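Local coordinates for flower-specific gamma-thionin-like protein/acidic protein (Solanum lycopersicum, PDB 4UJ0) that is a secreted plant defensin that binds phosphatidylinositol 4,5-bisphosphate through a dimeric cationic grip conformation to mediate cell lysis, at residues Q10-L15 with D19-K24. Sequence-based numbering, arbitrary orientation. Where two conformers were deposited one is given.
Sequences QTFPGL and DSSCRK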
ATOM      1  N   GLN A  10      -4.773   2.816   5.429  0.56 14.98           N
ATOM      2  CA  GLN A  10      -5.932   3.320   6.149  0.56 14.82           C
ATOM      3  C   GLN A  10      -6.753   4.292   5.314  0.56 15.68           C
ATOM      4  O   GLN A  10      -7.899   4.577   5.661  0.56 15.99           O
ATOM      5  CB  GLN A  10      -5.512   3.993   7.454  0.56 18.09           C
ATOM      6  CG  GLN A  10      -4.829   3.064   8.452  0.56 24.74           C
ATOM      7  CD  GLN A  10      -4.656   3.704   9.813  0.56 29.64           C
ATOM      8  OE1 GLN A  10      -3.667   4.401  10.065  0.56 28.88           O
ATOM      9  NE2 GLN A  10      -5.619   3.474  10.703  0.56 34.50           N
ATOM     10  N   THR A  11      -6.181   4.783   4.212  1.00 15.46           N
ATOM     11  CA  THR A  11      -6.827   5.831   3.430  1.00 15.59           C
ATOM     12  C   THR A  11      -7.223   5.422   2.011  1.00 16.91           C
ATOM     13  O   THR A  11      -7.975   6.146   1.361  1.00 17.43           O
ATOM     14  CB  THR A  11      -5.950   7.097   3.350  1.00 16.81           C
ATOM     15  OG1 THR A  11      -4.797   6.863   2.537  1.00 17.95           O
ATOM     16  CG2 THR A  11      -5.522   7.543   4.748  1.00 18.72           C
ATOM     17  N   PHE A  12      -6.718   4.289   1.525  1.00 15.35           N
ATOM     18  CA  PHE A  12      -7.077   3.851   0.184  1.00 15.21           C
ATOM     19  C   PHE A  12      -8.549   3.452   0.103  1.00 13.59           C
ATOM     20  O   PHE A  12      -9.022   2.629   0.885  1.00 16.34           O
ATOM     21  CB  PHE A  12      -6.224   2.668  -0.235  1.00 17.40           C
ATOM     22  CG  PHE A  12      -6.453   2.262  -1.655  1.00 17.03           C
ATOM     23  CD1 PHE A  12      -5.747   2.860  -2.671  1.00 18.13           C
ATOM     24  CD2 PHE A  12      -7.427   1.321  -1.981  1.00 17.60           C
ATOM     25  CE1 PHE A  12      -5.975   2.506  -3.992  1.00 20.75           C
ATOM     26  CE2 PHE A  12      -7.634   0.942  -3.303  1.00 17.75           C
ATOM     27  CZ  PHE A  12      -6.927   1.547  -4.306  1.00 21.48           C
ATOM     28  N   PRO A  13      -9.295   4.041  -0.840  1.00 16.81           N
ATOM     29  CA  PRO A  13     -10.716   3.699  -0.944  1.00 14.39           C
ATOM     30  C   PRO A  13     -11.023   2.523  -1.868  1.00 20.06           C
ATOM     31  O   PRO A  13     -10.571   2.487  -3.009  1.00 21.75           O
ATOM     32  CB  PRO A  13     -11.337   4.980  -1.506  1.00 22.16           C
ATOM     33  CG  PRO A  13     -10.234   5.606  -2.307  1.00 26.63           C
ATOM     34  CD  PRO A  13      -8.927   5.209  -1.663  1.00 19.62           C
ATOM     35  N   GLY A  14     -11.806   1.573  -1.382  1.00 20.17           N
ATOM     36  CA  GLY A  14     -12.343   0.535  -2.249  1.00 24.24           C
ATOM     37  C   GLY A  14     -11.339  -0.535  -2.611  1.00 22.96           C
ATOM     38  O   GLY A  14     -10.328  -0.747  -1.932  1.00 19.44           O
ATOM     39  N   LEU A  15     -11.622  -1.219  -3.707  1.00 22.18           N
ATOM     40  CA  LEU A  15     -10.807  -2.340  -4.143  1.00 21.49           C
ATOM     41  C   LEU A  15      -9.530  -1.880  -4.823  1.00 20.37           C
ATOM     42  O   LEU A  15      -9.543  -0.932  -5.611  0.83 17.70           O
ATOM     43  CB  LEU A  15     -11.602  -3.191  -5.127  1.00 20.76           C
ATOM     44  CG  LEU A  15     -12.804  -3.915  -4.513  1.00 24.15           C
ATOM     45  CD1 LEU A  15     -13.537  -4.718  -5.575  1.00 27.77           C
ATOM     46  CD2 LEU A  15     -12.382  -4.817  -3.362  1.00 32.58           C
ATOM     47  N   ASP A  19      -1.502  -0.787  -8.569  1.00 28.61           N
ATOM     48  CA  ASP A  19      -0.455  -0.524  -7.587  1.00 27.81           C
ATOM     49  C   ASP A  19      -0.137   0.964  -7.472  1.00 20.94           C
ATOM     50  O   ASP A  19       0.114   1.474  -6.371  1.00 23.52           O
ATOM     51  CB  ASP A  19       0.839  -1.239  -7.971  1.00 28.62           C
ATOM     52  CG  ASP A  19       0.802  -2.724  -7.690  1.00 32.70           C
ATOM     53  OD1 ASP A  19      -0.195  -3.220  -7.136  1.00 27.76           O
ATOM     54  OD2 ASP A  19       1.805  -3.396  -8.006  1.00 35.60           O
ATOM     55  N   SER A  20      -0.110   1.649  -8.617  1.00 30.98           N
ATOM     56  CA  SER A  20       0.337   3.042  -8.662  1.00 35.45           C
ATOM     57  C   SER A  20      -0.542   3.942  -7.805  1.00 28.42           C
ATOM     58  O   SER A  20      -0.055   4.884  -7.179  1.00 27.39           O
ATOM     59  CB  SER A  20       0.395   3.562 -10.109  1.00 42.32           C
ATOM     60  OG  SER A  20      -0.817   3.322 -10.806  1.00 42.94           O
ATOM     61  N   SER A  21      -1.831   3.640  -7.763  1.00 28.12           N
ATOM     62  CA  SER A  21      -2.782   4.415  -6.975  1.00 26.60           C
ATOM     63  C   SER A  21      -2.556   4.140  -5.482  1.00 22.65           C
ATOM     64  O   SER A  21      -2.480   5.057  -4.670  1.00 25.81           O
ATOM     65  CB  SER A  21      -4.198   4.044  -7.393  1.00 34.02           C
ATOM     66  OG  SER A  21      -5.154   4.689  -6.580  1.00 31.21           O
ATOM     67  N   CYS A  22      -2.440   2.866  -5.138  1.00 21.35           N
ATOM     68  CA  CYS A  22      -2.150   2.459  -3.766  1.00 18.56           C
ATOM     69  C   CYS A  22      -0.854   3.137  -3.276  1.00 17.75           C
ATOM     70  O   CYS A  22      -0.782   3.675  -2.166  1.00 17.06           O
ATOM     71  CB  CYS A  22      -2.004   0.931  -3.721  1.00 26.86           C
ATOM     72  SG  CYS A  22      -1.425   0.235  -2.149  1.00 18.82           S
ATOM     73  N   ARG A  23       0.181   3.075  -4.093  1.00 20.05           N
ATOM     74  CA  ARG A  23       1.467   3.659  -3.734  1.00 20.03           C
ATOM     75  C   ARG A  23       1.286   5.134  -3.331  1.00 24.05           C
ATOM     76  O   ARG A  23       1.874   5.592  -2.339  1.00 21.21           O
ATOM     77  CB  ARG A  23       2.435   3.528  -4.907  1.00 26.48           C
ATOM     78  CG  ARG A  23       3.848   4.013  -4.640  1.00 27.39           C
ATOM     79  CD  ARG A  23       4.697   3.913  -5.891  1.00 38.69           C
ATOM     80  NE  ARG A  23       4.476   2.646  -6.592  1.00 48.74           N
ATOM     81  CZ  ARG A  23       4.236   2.522  -7.900  1.00 55.58           C
ATOM     82  NH1 ARG A  23       4.183   3.586  -8.700  1.00 60.49           N
ATOM     83  NH2 ARG A  23       4.051   1.314  -8.423  1.00 53.15           N
ATOM     84  N   LYS A  24       0.468   5.871  -4.086  1.00 22.66           N
ATOM     85  CA  LYS A  24       0.290   7.295  -3.839  1.00 25.75           C
ATOM     86  C   LYS A  24      -0.334   7.528  -2.470  1.00 24.56           C
ATOM     87  O   LYS A  24       0.144   8.354  -1.697  1.00 24.66           O
ATOM     88  CB  LYS A  24      -0.599   7.928  -4.915  1.00 35.50           C
ATOM     89  CG  LYS A  24      -0.667   9.447  -4.812  1.00 44.75           C
ATOM     90  CD  LYS A  24      -1.652  10.060  -5.810  1.00 52.76           C
ATOM     91  CE  LYS A  24      -3.070   9.570  -5.565  1.00 57.70           C
ATOM     92  NZ  LYS A  24      -3.527   9.781  -4.153  1.00 64.19           N
TER
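In the cysteine-stabilised alpha-beta fold of this plant defensin, the loop that follows strand 4-8 packs on the first turn of helix 19-28, and Phe12 makes the contact with Ser21 and Cys22. The CA atoms of Phe12 and Cys22, 6.5 Å apart, are the nearest across the two segments. The side chain of Phe12 leaves the loop toward the helix. Its CG lies anti to the backbone N (chi1 -174°), which carries the ring across to the helix surface. The CD1-CE1 edge of the ring does the touching. Atom CE1 of Phe12 comes within 3.5 Å of OG of Ser21, which sits at the ring edge, near its plane. With OG of Ser21 anti to the backbone N (chi1 175°), the hydroxyl reaches this edge, while CB of Ser21 stays farther off, 4.1 Å from CE1 of Phe12. The contact with Cys22 is made mostly by its backbone. CD1 of Phe12 is 3.8 Å from CA of Cys22, and CE1 of Phe12 is 3.7 Å from N of Cys22, which is approached obliquely. CB of Cys22 is more distant, 4.3 Å from CE1 of Phe12. Within the loop, CD of Pro13 lies 3.8 Å above one face of the Phe12 ring, and Gly14 O is at the ring edge. Tyr25, further along the helix, meets the Phe12 ring edge-to-face. Cys22 is buried and its SG is bonded to Cys43 on strand 43-48, one of the disulfides that tie helix to sheet. At the start of the loop, Glu29 accepts hydrogen bonds from Gln10 N and Thr11 OG1. No hydrogen bond joins the two segments. The ring therefore rests on the helix by van der Waals contact, and its polarised C-H edge facing the Ser21 oxygen probably adds at most a weak electrostatic attraction.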